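Local atomic coordinates of CurF (Lyngbya majuscula, PDB entry 5DP2), a protein that probably catalyses NADPH-dependent reductive cyclopropane ring formation during biosynthesis of the polyketide curacin A, as an unusual enoyl reductase domain. Residues A[148-151]-A[155-158]; A[163-168]-A[241-246]; A[326-331]-A[335-340]. All blocks are in the same frame, centred on the assembly; numbering follows the deposited sequence.

Contact 1: A[148-151]-A[155-158]; sequences YGLH and KVQP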
loop_
_atom_site.group_PDB
_atom_site.type_symbol
_atom_site.label_atom_id
_atom_site.label_comp_id
_atom_site.label_asym_id
_atom_site.label_seq_id
_atom_site.Cartn_x
_atom_site.Cartn_y
_atom_site.Cartn_z
ATOM N N TYR A 148 -10.216 -2.863 -0.466
ATOM C CA TYR A 148 -10.800 -3.070 -1.782
ATOM C C TYR A 148 -10.764 -4.543 -2.164
ATOM O O TYR A 148 -11.749 -5.111 -2.640
ATOM C CB TYR A 148 -10.080 -2.189 -2.813
ATOM C CG TYR A 148 -10.696 -2.272 -4.167
ATOM C CD1 TYR A 148 -12.022 -1.910 -4.381
ATOM C CD2 TYR A 148 -9.953 -2.707 -5.263
ATOM C CE1 TYR A 148 -12.598 -1.967 -5.633
ATOM C CE2 TYR A 148 -10.512 -2.752 -6.528
ATOM C CZ TYR A 148 -11.837 -2.382 -6.718
ATOM O OH TYR A 148 -12.411 -2.436 -7.973
ATOM N N GLY A 149 -9.612 -5.190 -1.954
ATOM C CA GLY A 149 -9.500 -6.596 -2.309
ATOM C C GLY A 149 -10.383 -7.509 -1.471
ATOM O O GLY A 149 -11.072 -8.386 -2.007
ATOM N N LEU A 150 -10.281 -7.388 -0.147
ATOM C CA LEU A 150 -10.976 -8.321 0.757
ATOM C C LEU A 150 -12.478 -8.064 0.855
ATOM O O LEU A 150 -13.254 -9.009 0.944
ATOM C CB LEU A 150 -10.366 -8.293 2.146
ATOM C CG LEU A 150 -8.921 -8.809 2.275
ATOM C CD1 LEU A 150 -8.393 -8.475 3.640
ATOM C CD2 LEU A 150 -8.806 -10.287 1.994
ATOM N N HIS A 151 -12.869 -6.792 0.907
ATOM C CA HIS A 151 -14.267 -6.422 1.071
ATOM C C HIS A 151 -14.958 -6.263 -0.275
ATOM O O HIS A 151 -15.903 -6.965 -0.587
ATOM C CB HIS A 151 -14.397 -5.172 1.931
ATOM C CG HIS A 151 -15.797 -4.667 2.079
ATOM N ND1 HIS A 151 -16.348 -3.735 1.225
ATOM C CD2 HIS A 151 -16.755 -4.940 2.991
ATOM C CE1 HIS A 151 -17.592 -3.475 1.585
ATOM N NE2 HIS A 151 -17.866 -4.193 2.656
ATOM N N LYS A 155 -15.292 -10.118 -0.996
ATOM C CA LYS A 155 -16.465 -10.171 -0.104
ATOM C C LYS A 155 -16.276 -11.223 1.001
ATOM O O LYS A 155 -17.116 -12.092 1.214
ATOM C CB LYS A 155 -17.755 -10.379 -0.911
ATOM C CG LYS A 155 -17.968 -9.278 -1.950
ATOM C CD LYS A 155 -19.221 -9.461 -2.765
ATOM C CE LYS A 155 -19.357 -8.411 -3.848
ATOM N NZ LYS A 155 -20.548 -8.678 -4.693
ATOM N N VAL A 156 -15.194 -11.105 1.753
ATOM C CA VAL A 156 -14.897 -12.032 2.860
ATOM C C VAL A 156 -16.058 -12.048 3.872
ATOM O O VAL A 156 -16.527 -10.986 4.296
ATOM C CB VAL A 156 -13.597 -11.613 3.586
ATOM C CG1 VAL A 156 -13.395 -12.402 4.888
ATOM C CG2 VAL A 156 -12.387 -11.829 2.700
ATOM N N GLN A 157 -16.445 -13.245 4.283
ATOM C CA GLN A 157 -17.521 -13.480 5.231
ATOM C C GLN A 157 -16.975 -14.084 6.528
ATOM O O GLN A 157 -15.951 -14.775 6.518
ATOM C CB GLN A 157 -18.558 -14.450 4.629
ATOM C CG GLN A 157 -19.192 -13.960 3.341
ATOM C CD GLN A 157 -19.963 -12.694 3.552
ATOM O OE1 GLN A 157 -20.881 -12.656 4.370
ATOM N NE2 GLN A 157 -19.614 -11.650 2.819
ATOM N N PRO A 158 -17.722 -13.935 7.644
ATOM C CA PRO A 158 -17.290 -14.567 8.882
ATOM C C PRO A 158 -17.131 -16.070 8.718
ATOM O O PRO A 158 -17.953 -16.730 8.067
ATOM C CB PRO A 158 -18.411 -14.220 9.859
ATOM C CG PRO A 158 -19.009 -12.956 9.307
ATOM C CD PRO A 158 -18.928 -13.103 7.820
#
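Leu150 and His151 turn their carbonyls toward Lys155 and Val156 in a helix C-terminal cap, where helix 140-153 ends and the connection to strand 161-164 begins. Caps of this kind illustrate how the last carbonyls of a helix find donors once the regular pattern runs out. Lys155 makes the turn with a positive phi of 56°, the left-handed helical conformation, and so carries the chain back across the helix end. Val156 N then donates to Leu150 O at 3.0 Å, in a nearly straight bond. It reaches back six residues, in keeping with a wider, pi-type turn at 148-151. His151 O is held more loosely: Lys155 N approaches it at 3.2 Å in a weak, bent bond, and Lys155 CA offers a CA-H...O contact to the same oxygen at 3.3 Å. The lysine CG is turned beside its own backbone N (chi1 -58°), which lays it 3.4 Å from His151 O, while the remaining side chain runs out extended into solvent. On the buried side Leu150 and Val156 run alongside each other, with Leu150 CD2 4.0 Å from Val156 CG2 in the one of two valine conformers described; Leu150 also packs on helix 170-181, and Val156 on Phe182. Beyond the turn, Gln157 folds back so that NE2 donates to Lys155 O at 3.0 Å from above the carbonyl plane, and Glu160 accepts from Gln157 N. A positive-phi residue with a backbone bond back into the helix marks a C-terminal cap, here leading from helix 140-153 to strand 161-164 of the parallel sheet.

Contact 2: A[163-168]-A[241-246]; sequences LIHAAS and PKNIDI. With NAP (NADP nicotinamide-adenine-dinucleotide phosphate), chain B.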
loop_
_atom_site.group_PDB
_atom_site.type_symbol
_atom_site.label_atom_id
_atom_site.label_comp_id
_atom_site.label_asym_id
_atom_site.label_seq_id
_atom_site.Cartn_x
_atom_site.Cartn_y
_atom_site.Cartn_z
ATOM N N LEU A 163 -5.996 -16.907 3.273
ATOM C CA LEU A 163 -4.530 -17.009 3.266
ATOM C C LEU A 163 -3.942 -15.660 2.815
ATOM O O LEU A 163 -4.280 -15.172 1.734
ATOM C CB LEU A 163 -4.125 -18.127 2.305
ATOM C CG LEU A 163 -2.637 -18.350 2.058
ATOM C CD1 LEU A 163 -1.913 -18.762 3.317
ATOM C CD2 LEU A 163 -2.472 -19.408 0.988
ATOM N N ILE A 164 -3.100 -15.098 3.668
ATOM C CA ILE A 164 -2.477 -13.799 3.436
ATOM C C ILE A 164 -0.972 -14.018 3.335
ATOM O O ILE A 164 -0.313 -14.350 4.326
ATOM C CB ILE A 164 -2.812 -12.789 4.543
ATOM C CG1 ILE A 164 -4.329 -12.614 4.611
ATOM C CG2 ILE A 164 -2.090 -11.465 4.303
ATOM C CD1 ILE A 164 -4.825 -11.843 5.770
ATOM N N HIS A 165 -0.422 -13.800 2.136
ATOM C CA HIS A 165 1.014 -13.920 1.921
ATOM C C HIS A 165 1.741 -12.655 2.322
ATOM O O HIS A 165 1.209 -11.554 2.286
ATOM C CB HIS A 165 1.314 -14.292 0.477
ATOM C CG HIS A 165 0.963 -15.693 0.166
ATOM N ND1 HIS A 165 1.614 -16.738 0.774
ATOM C CD2 HIS A 165 0.051 -16.215 -0.685
ATOM C CE1 HIS A 165 1.100 -17.859 0.298
ATOM N NE2 HIS A 165 0.151 -17.578 -0.585
ATOM N N ALA A 166 3.020 -12.814 2.693
ATOM C CA ALA A 166 3.843 -11.661 3.058
ATOM C C ALA A 166 3.108 -10.830 4.112
ATOM O O ALA A 166 3.027 -9.589 4.063
ATOM C CB ALA A 166 4.236 -10.821 1.856
ATOM N N ALA A 167 2.624 -11.530 5.136
ATOM C CA ALA A 167 1.758 -10.946 6.152
ATOM C C ALA A 167 2.475 -9.994 7.099
ATOM O O ALA A 167 1.818 -9.291 7.859
ATOM C CB ALA A 167 1.023 -12.055 6.909
ATOM N N SER A 168 3.813 -9.974 7.038
ATOM C CA SER A 168 4.654 -9.040 7.761
ATOM C C SER A 168 4.743 -7.650 7.125
ATOM O O SER A 168 5.185 -6.734 7.804
ATOM C CB SER A 168 6.060 -9.680 7.783
ATOM O OG SER A 168 6.324 -10.344 6.516
ATOM N N PRO A 241 0.618 -20.848 -9.680
ATOM C CA PRO A 241 -0.115 -22.103 -9.791
ATOM C C PRO A 241 -0.269 -22.838 -8.451
ATOM O O PRO A 241 -1.289 -23.493 -8.222
ATOM C CB PRO A 241 0.696 -22.920 -10.819
ATOM C CG PRO A 241 2.056 -22.275 -10.818
ATOM C CD PRO A 241 1.781 -20.813 -10.589
ATOM N N LYS A 242 0.731 -22.748 -7.566
ATOM C CA LYS A 242 0.633 -23.376 -6.251
ATOM C C LYS A 242 -0.502 -22.782 -5.425
ATOM O O LYS A 242 -1.212 -23.508 -4.712
ATOM C CB LYS A 242 1.971 -23.259 -5.500
ATOM C CG LYS A 242 3.062 -24.174 -6.021
ATOM C CD LYS A 242 3.020 -25.549 -5.377
ATOM C CE LYS A 242 3.937 -26.520 -6.107
ATOM N NZ LYS A 242 5.161 -25.845 -6.613
ATOM N N ASN A 243 -0.669 -21.455 -5.511
ATOM C CA ASN A 243 -1.803 -20.802 -4.856
ATOM C C ASN A 243 -3.127 -21.211 -5.478
ATOM O O ASN A 243 -4.106 -21.510 -4.760
ATOM C CB ASN A 243 -1.634 -19.285 -4.927
ATOM C CG ASN A 243 -0.784 -18.764 -3.779
ATOM O OD1 ASN A 243 -1.099 -19.005 -2.618
ATOM N ND2 ASN A 243 0.203 -17.996 -4.077
ATOM N N ILE A 244 -3.214 -21.218 -6.811
ATOM C CA ILE A 244 -4.473 -21.609 -7.445
ATOM C C ILE A 244 -4.889 -22.998 -6.946
ATOM O O ILE A 244 -6.075 -23.263 -6.679
ATOM C CB ILE A 244 -4.361 -21.527 -8.980
ATOM C CG1 ILE A 244 -4.214 -20.067 -9.421
ATOM C CG2 ILE A 244 -5.569 -22.183 -9.650
ATOM C CD1 ILE A 244 -3.777 -19.906 -10.872
ATOM N N ASP A 245 -3.915 -23.914 -6.845
ATOM C CA ASP A 245 -4.221 -25.286 -6.493
ATOM C C ASP A 245 -4.743 -25.490 -5.082
ATOM O O ASP A 245 -5.379 -26.513 -4.838
ATOM C CB ASP A 245 -3.028 -26.159 -6.757
ATOM C CG ASP A 245 -2.739 -26.329 -8.278
ATOM O OD1 ASP A 245 -3.602 -25.941 -9.109
ATOM O OD2 ASP A 245 -1.717 -26.929 -8.586
ATOM N N ILE A 246 -4.507 -24.540 -4.172
ATOM C CA ILE A 246 -4.993 -24.664 -2.801
ATOM C C ILE A 246 -6.250 -23.840 -2.542
ATOM O O ILE A 246 -6.710 -23.775 -1.396
ATOM C CB ILE A 246 -3.917 -24.393 -1.752
ATOM C CG1 ILE A 246 -3.380 -22.976 -1.840
ATOM C CG2 ILE A 246 -2.858 -25.479 -1.818
ATOM C CD1 ILE A 246 -2.434 -22.613 -0.737
HETATM P PA NAP B . 5.727 -4.921 1.802
HETATM O O1A NAP B . 5.906 -4.157 3.069
HETATM O O2A NAP B . 4.722 -6.012 1.747
HETATM O O5B NAP B . 7.171 -5.458 1.376
HETATM C C5B NAP B . 7.317 -6.498 0.400
HETATM C C4B NAP B . 6.978 -7.869 0.945
HETATM O O4B NAP B . 7.332 -8.829 -0.023
HETATM C C3B NAP B . 7.682 -8.217 2.223
HETATM O O3B NAP B . 6.696 -8.366 3.248
HETATM C C2B NAP B . 8.416 -9.541 1.939
HETATM O O2B NAP B . 8.277 -10.580 2.866
HETATM C C1B NAP B . 7.758 -10.025 0.662
HETATM N N9A NAP B . 8.654 -10.709 -0.261
HETATM C C8A NAP B . 9.468 -10.127 -1.208
HETATM N N7A NAP B . 10.156 -11.072 -1.889
HETATM C C5A NAP B . 9.773 -12.254 -1.386
HETATM C C6A NAP B . 10.102 -13.616 -1.655
HETATM N N6A NAP B . 10.994 -13.914 -2.621
HETATM N N1A NAP B . 9.507 -14.564 -0.942
HETATM C C2A NAP B . 8.626 -14.231 0.008
HETATM N N3A NAP B . 8.237 -12.999 0.349
HETATM C C4A NAP B . 8.822 -12.026 -0.333
HETATM O O3 NAP B . 5.421 -3.900 0.595
HETATM P PN NAP B . 4.058 -3.152 0.213
HETATM O O1N NAP B . 4.419 -1.787 -0.230
HETATM O O2N NAP B . 3.041 -3.314 1.305
HETATM O O5D NAP B . 3.625 -3.952 -1.061
HETATM C C5D NAP B . 3.233 -5.337 -0.916
HETATM C C4D NAP B . 3.232 -6.025 -2.305
HETATM O O4D NAP B . 2.034 -5.681 -2.951
HETATM C C3D NAP B . 4.351 -5.568 -3.248
HETATM O O3D NAP B . 4.641 -6.651 -4.143
HETATM C C2D NAP B . 3.735 -4.392 -3.962
HETATM O O2D NAP B . 4.359 -4.191 -5.234
HETATM C C1D NAP B . 2.295 -4.819 -4.072
HETATM N N1N NAP B . 1.211 -3.815 -4.011
HETATM C C2N NAP B . 0.290 -3.768 -5.001
HETATM C C3N NAP B . -0.763 -2.858 -4.995
HETATM C C7N NAP B . -1.751 -2.852 -6.110
HETATM O O7N NAP B . -2.504 -1.902 -6.126
HETATM N N7N NAP B . -1.754 -3.881 -6.999
HETATM C C4N NAP B . -0.874 -1.960 -3.929
HETATM C C5N NAP B . 0.082 -2.028 -2.923
HETATM C C6N NAP B . 1.121 -2.965 -2.973
HETATM P P2B NAP B . 9.021 -10.635 4.280
HETATM O O1X NAP B . 8.415 -9.528 5.133
HETATM O O2X NAP B . 8.688 -12.015 4.771
HETATM O O3X NAP B . 10.490 -10.407 4.014
#
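Asn243 is the first residue of 241-246 to meet the other segment, reaching from helix 239-245 to His165 just beyond the end of strand 161-164. The two side chains approach from opposite directions, and His165 NE2 donates to Asn243 OD1 at 2.8 Å with an N-H...O angle of 154°. The oxygen lies at the ring edge, close to the imidazole plane, and accepts the N-H on a lone pair in its own carbonyl plane, although ring and amide are turned 65° apart. A weak bond from Asn243 ND2 to Tyr239 O, one helical turn earlier, helps to fix which way round the amide sits, while Thr189 OG1 holds His165 ND1. An alanine at Asn243 would remove OD1 and is likely to leave His165 NE2 without its buried acceptor and the ring less firmly fixed in rotation. Ile246, where the helix gives out, has its CG1 tucked into the tight space flanked by its own N and C (chi1 62°), and this sends CD1 to within 3.6 Å of Leu163 CD2; the two side chains cross at about a right angle. Further along the other segment, Ser168 OG donates to phosphate oxygen O1X of NADP at 2.6 Å. The contact thus joins strand 161-164, whose following turn carries Ser168, to helix 239-245; in this Rossmann-type sheet the strand runs between strands 185-190 and 227-232, with Asn243 against Phe214 and Ile246 against Ala215 of helix 214-221.

Contact 3: A[326-331]-A[335-340]; sequences RHLQHS and GKIVVT. With NAP (NADP nicotinamide-adenine-dinucleotide phosphate), chain B.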
loop_
_atom_site.group_PDB
_atom_site.type_symbol
_atom_site.label_atom_id
_atom_site.label_comp_id
_atom_site.label_asym_id
_atom_site.label_seq_id
_atom_site.Cartn_x
_atom_site.Cartn_y
_atom_site.Cartn_z
ATOM N N ARG A 326 16.297 1.349 1.668
ATOM C CA ARG A 326 17.064 0.104 1.814
ATOM C C ARG A 326 16.466 -0.817 2.859
ATOM O O ARG A 326 16.525 -2.046 2.714
ATOM C CB ARG A 326 18.518 0.418 2.173
ATOM C CG ARG A 326 19.371 0.825 1.011
ATOM C CD ARG A 326 20.783 1.131 1.452
ATOM N NE ARG A 326 21.566 1.405 0.264
ATOM C CZ ARG A 326 22.626 2.201 0.216
ATOM N NH1 ARG A 326 23.074 2.784 1.324
ATOM N NH2 ARG A 326 23.274 2.394 -0.936
ATOM N N HIS A 327 15.880 -0.238 3.908
ATOM C CA HIS A 327 15.260 -1.027 4.978
ATOM C C HIS A 327 14.144 -1.875 4.379
ATOM O O HIS A 327 13.950 -3.038 4.728
ATOM C CB HIS A 327 14.773 -0.086 6.075
ATOM C CG HIS A 327 14.396 -0.756 7.359
ATOM N ND1 HIS A 327 15.292 -1.057 8.358
ATOM C CD2 HIS A 327 13.174 -1.104 7.832
ATOM C CE1 HIS A 327 14.635 -1.578 9.385
ATOM N NE2 HIS A 327 13.351 -1.632 9.080
ATOM N N LEU A 328 13.373 -1.274 3.458
ATOM C CA LEU A 328 12.299 -1.994 2.762
ATOM C C LEU A 328 12.860 -2.965 1.722
ATOM O O LEU A 328 12.425 -4.118 1.656
ATOM C CB LEU A 328 11.314 -0.981 2.131
ATOM C CG LEU A 328 10.074 -1.611 1.527
ATOM C CD1 LEU A 328 9.333 -2.554 2.464
ATOM C CD2 LEU A 328 9.170 -0.512 1.018
ATOM N N GLN A 329 13.861 -2.537 0.954
ATOM C CA GLN A 329 14.477 -3.431 -0.033
ATOM C C GLN A 329 14.998 -4.723 0.599
ATOM O O GLN A 329 14.792 -5.802 0.046
ATOM C CB GLN A 329 15.635 -2.719 -0.706
ATOM C CG GLN A 329 16.356 -3.560 -1.741
ATOM C CD GLN A 329 17.700 -2.986 -2.170
ATOM O OE1 GLN A 329 18.321 -2.191 -1.444
ATOM N NE2 GLN A 329 18.165 -3.397 -3.338
ATOM N N HIS A 330 15.679 -4.595 1.738
ATOM C CA HIS A 330 16.244 -5.741 2.463
ATOM C C HIS A 330 15.236 -6.419 3.382
ATOM O O HIS A 330 15.568 -7.389 4.044
ATOM C CB HIS A 330 17.484 -5.301 3.248
ATOM C CG HIS A 330 18.628 -4.872 2.394
ATOM N ND1 HIS A 330 18.897 -5.429 1.162
ATOM C CD2 HIS A 330 19.556 -3.914 2.589
ATOM C CE1 HIS A 330 19.939 -4.819 0.632
ATOM N NE2 HIS A 330 20.367 -3.910 1.487
ATOM N N SER A 331 14.005 -5.903 3.391
ATOM C CA SER A 331 12.888 -6.488 4.085
ATOM C C SER A 331 13.147 -6.684 5.555
ATOM O O SER A 331 12.940 -7.771 6.102
ATOM C CB SER A 331 12.475 -7.786 3.438
ATOM O OG SER A 331 11.101 -7.936 3.655
ATOM N N GLY A 335 5.342 -4.154 8.982
ATOM C CA GLY A 335 4.452 -2.993 8.817
ATOM C C GLY A 335 4.995 -1.981 7.828
ATOM O O GLY A 335 5.259 -2.328 6.658
ATOM N N LYS A 336 5.138 -0.735 8.278
ATOM C CA LYS A 336 5.409 0.398 7.410
ATOM C C LYS A 336 6.753 1.077 7.768
ATOM O O LYS A 336 7.108 1.178 8.948
ATOM C CB LYS A 336 4.254 1.429 7.499
ATOM C CG LYS A 336 4.013 2.269 6.228
ATOM C CD LYS A 336 3.255 1.499 5.155
ATOM C CE LYS A 336 3.078 2.311 3.862
ATOM N NZ LYS A 336 2.267 1.592 2.830
ATOM N N ILE A 337 7.420 1.613 6.742
ATOM C CA ILE A 337 8.574 2.467 6.950
ATOM C C ILE A 337 8.138 3.888 6.632
ATOM O O ILE A 337 7.644 4.160 5.533
ATOM C CB ILE A 337 9.722 1.970 6.089
ATOM C CG1 ILE A 337 10.060 0.523 6.492
ATOM C CG2 ILE A 337 10.916 2.906 6.233
ATOM C CD1 ILE A 337 10.734 -0.240 5.386
ATOM N N VAL A 338 8.247 4.751 7.646
ATOM C CA VAL A 338 7.717 6.123 7.558
ATOM C C VAL A 338 8.858 7.116 7.650
ATOM O O VAL A 338 9.667 7.055 8.557
ATOM C CB VAL A 338 6.682 6.389 8.683
ATOM C CG1 VAL A 338 6.163 7.814 8.626
ATOM C CG2 VAL A 338 5.516 5.396 8.602
ATOM N N VAL A 339 8.881 8.074 6.698
ATOM C CA VAL A 339 9.899 9.122 6.678
ATOM C C VAL A 339 9.260 10.428 7.175
ATOM O O VAL A 339 8.196 10.840 6.702
ATOM C CB VAL A 339 10.473 9.282 5.253
ATOM C CG1 VAL A 339 11.463 10.437 5.174
ATOM C CG2 VAL A 339 11.124 7.970 4.823
ATOM N N THR A 340 9.892 11.090 8.141
ATOM C CA THR A 340 9.416 12.371 8.616
ATOM C C THR A 340 10.102 13.499 7.866
ATOM O O THR A 340 11.298 13.450 7.568
ATOM C CB THR A 340 9.615 12.531 10.125
ATOM O OG1 THR A 340 10.973 12.281 10.462
ATOM C CG2 THR A 340 8.706 11.579 10.880
HETATM P PA NAP B . 5.727 -4.921 1.802
HETATM O O1A NAP B . 5.906 -4.157 3.069
HETATM O O2A NAP B . 4.722 -6.012 1.747
HETATM O O5B NAP B . 7.171 -5.458 1.376
HETATM C C5B NAP B . 7.317 -6.498 0.400
HETATM C C4B NAP B . 6.978 -7.869 0.945
HETATM O O4B NAP B . 7.332 -8.829 -0.023
HETATM C C3B NAP B . 7.682 -8.217 2.223
HETATM O O3B NAP B . 6.696 -8.366 3.248
HETATM C C2B NAP B . 8.416 -9.541 1.939
HETATM O O2B NAP B . 8.277 -10.580 2.866
HETATM C C1B NAP B . 7.758 -10.025 0.662
HETATM N N9A NAP B . 8.654 -10.709 -0.261
HETATM C C8A NAP B . 9.468 -10.127 -1.208
HETATM N N7A NAP B . 10.156 -11.072 -1.889
HETATM C C5A NAP B . 9.773 -12.254 -1.386
HETATM C C6A NAP B . 10.102 -13.616 -1.655
HETATM N N6A NAP B . 10.994 -13.914 -2.621
HETATM N N1A NAP B . 9.507 -14.564 -0.942
HETATM C C2A NAP B . 8.626 -14.231 0.008
HETATM N N3A NAP B . 8.237 -12.999 0.349
HETATM C C4A NAP B . 8.822 -12.026 -0.333
HETATM O O3 NAP B . 5.421 -3.900 0.595
HETATM P PN NAP B . 4.058 -3.152 0.213
HETATM O O1N NAP B . 4.419 -1.787 -0.230
HETATM O O2N NAP B . 3.041 -3.314 1.305
HETATM O O5D NAP B . 3.625 -3.952 -1.061
HETATM C C5D NAP B . 3.233 -5.337 -0.916
HETATM C C4D NAP B . 3.232 -6.025 -2.305
HETATM O O4D NAP B . 2.034 -5.681 -2.951
HETATM C C3D NAP B . 4.351 -5.568 -3.248
HETATM O O3D NAP B . 4.641 -6.651 -4.143
HETATM C C2D NAP B . 3.735 -4.392 -3.962
HETATM O O2D NAP B . 4.359 -4.191 -5.234
HETATM C C1D NAP B . 2.295 -4.819 -4.072
HETATM N N1N NAP B . 1.211 -3.815 -4.011
HETATM C C2N NAP B . 0.290 -3.768 -5.001
HETATM C C3N NAP B . -0.763 -2.858 -4.995
HETATM C C7N NAP B . -1.751 -2.852 -6.110
HETATM O O7N NAP B . -2.504 -1.902 -6.126
HETATM N N7N NAP B . -1.754 -3.881 -6.999
HETATM C C4N NAP B . -0.874 -1.960 -3.929
HETATM C C5N NAP B . 0.082 -2.028 -2.923
HETATM C C6N NAP B . 1.121 -2.965 -2.973
HETATM P P2B NAP B . 9.021 -10.635 4.280
HETATM O O1X NAP B . 8.415 -9.528 5.133
HETATM O O2X NAP B . 8.688 -12.015 4.771
HETATM O O3X NAP B . 10.490 -10.407 4.014
#
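His327 and Leu328 meet Ile337 within a beta-alpha-beta crossover, in which strand 313-317, helix 321-329 and strand 336-340 follow one another and the two strands pair in parallel. As is general in such units, the helix lies on the sheet through apolar side chains, and here, between the two segments, Ile337 is the strand residue that does the touching; it has two conformers, of which one is described. With CG1 placed beside its backbone N (chi1 -60°), Ile337 sends CD1 between the two helix residues, slanting across both. CD1 comes 3.4 Å from Leu328 CB. The same methyl lies at the edge of the His327 imidazole, near its plane and 3.6 Å from CD2, so the contact is with the rim of the ring and not a face. Phe316 of the neighbouring strand meets that ring edge-to-face. Leu328 also packs on Val48 and Val53, and its CD1 extends to the cofactor, 3.8 Å from NADP O5B. The helix closes in a Schellman motif at Ser331, which takes a positive phi (56°); Ser331 N also bonds Leu328 O at 2.9 Å. The reversal delivers a polar group to the NADP pocket, where Lys194 and His333 also bind the cofactor. There Ser331 OG, swung roughly opposite its backbone N (chi1 -150°), donates to phosphate oxygen O3X of NADP at 2.6 Å.

The three contacts follow in series along the chain and serve different parts of one enoyl reductase fold. Contact 1 ends helix 140-153, which leads through a short loop into strand 161-164 of contact 2; their centres are about 16 Å apart, without touching. Contact 3 lies where helix 321-329 packs on strand 336-340 of a separate, mixed sheet, with its centre about 27 Å from that of contact 1, on the opposite side of the chain's centre. Contacts 2 and 3, about 23 Å apart by centres, nevertheless join where Ser168 O accepts a probable hydrogen bond from Gly335 N at 2.8 Å. Both also touch NADP, so the cofactor lies where the nucleotide-binding and mixed sheets meet.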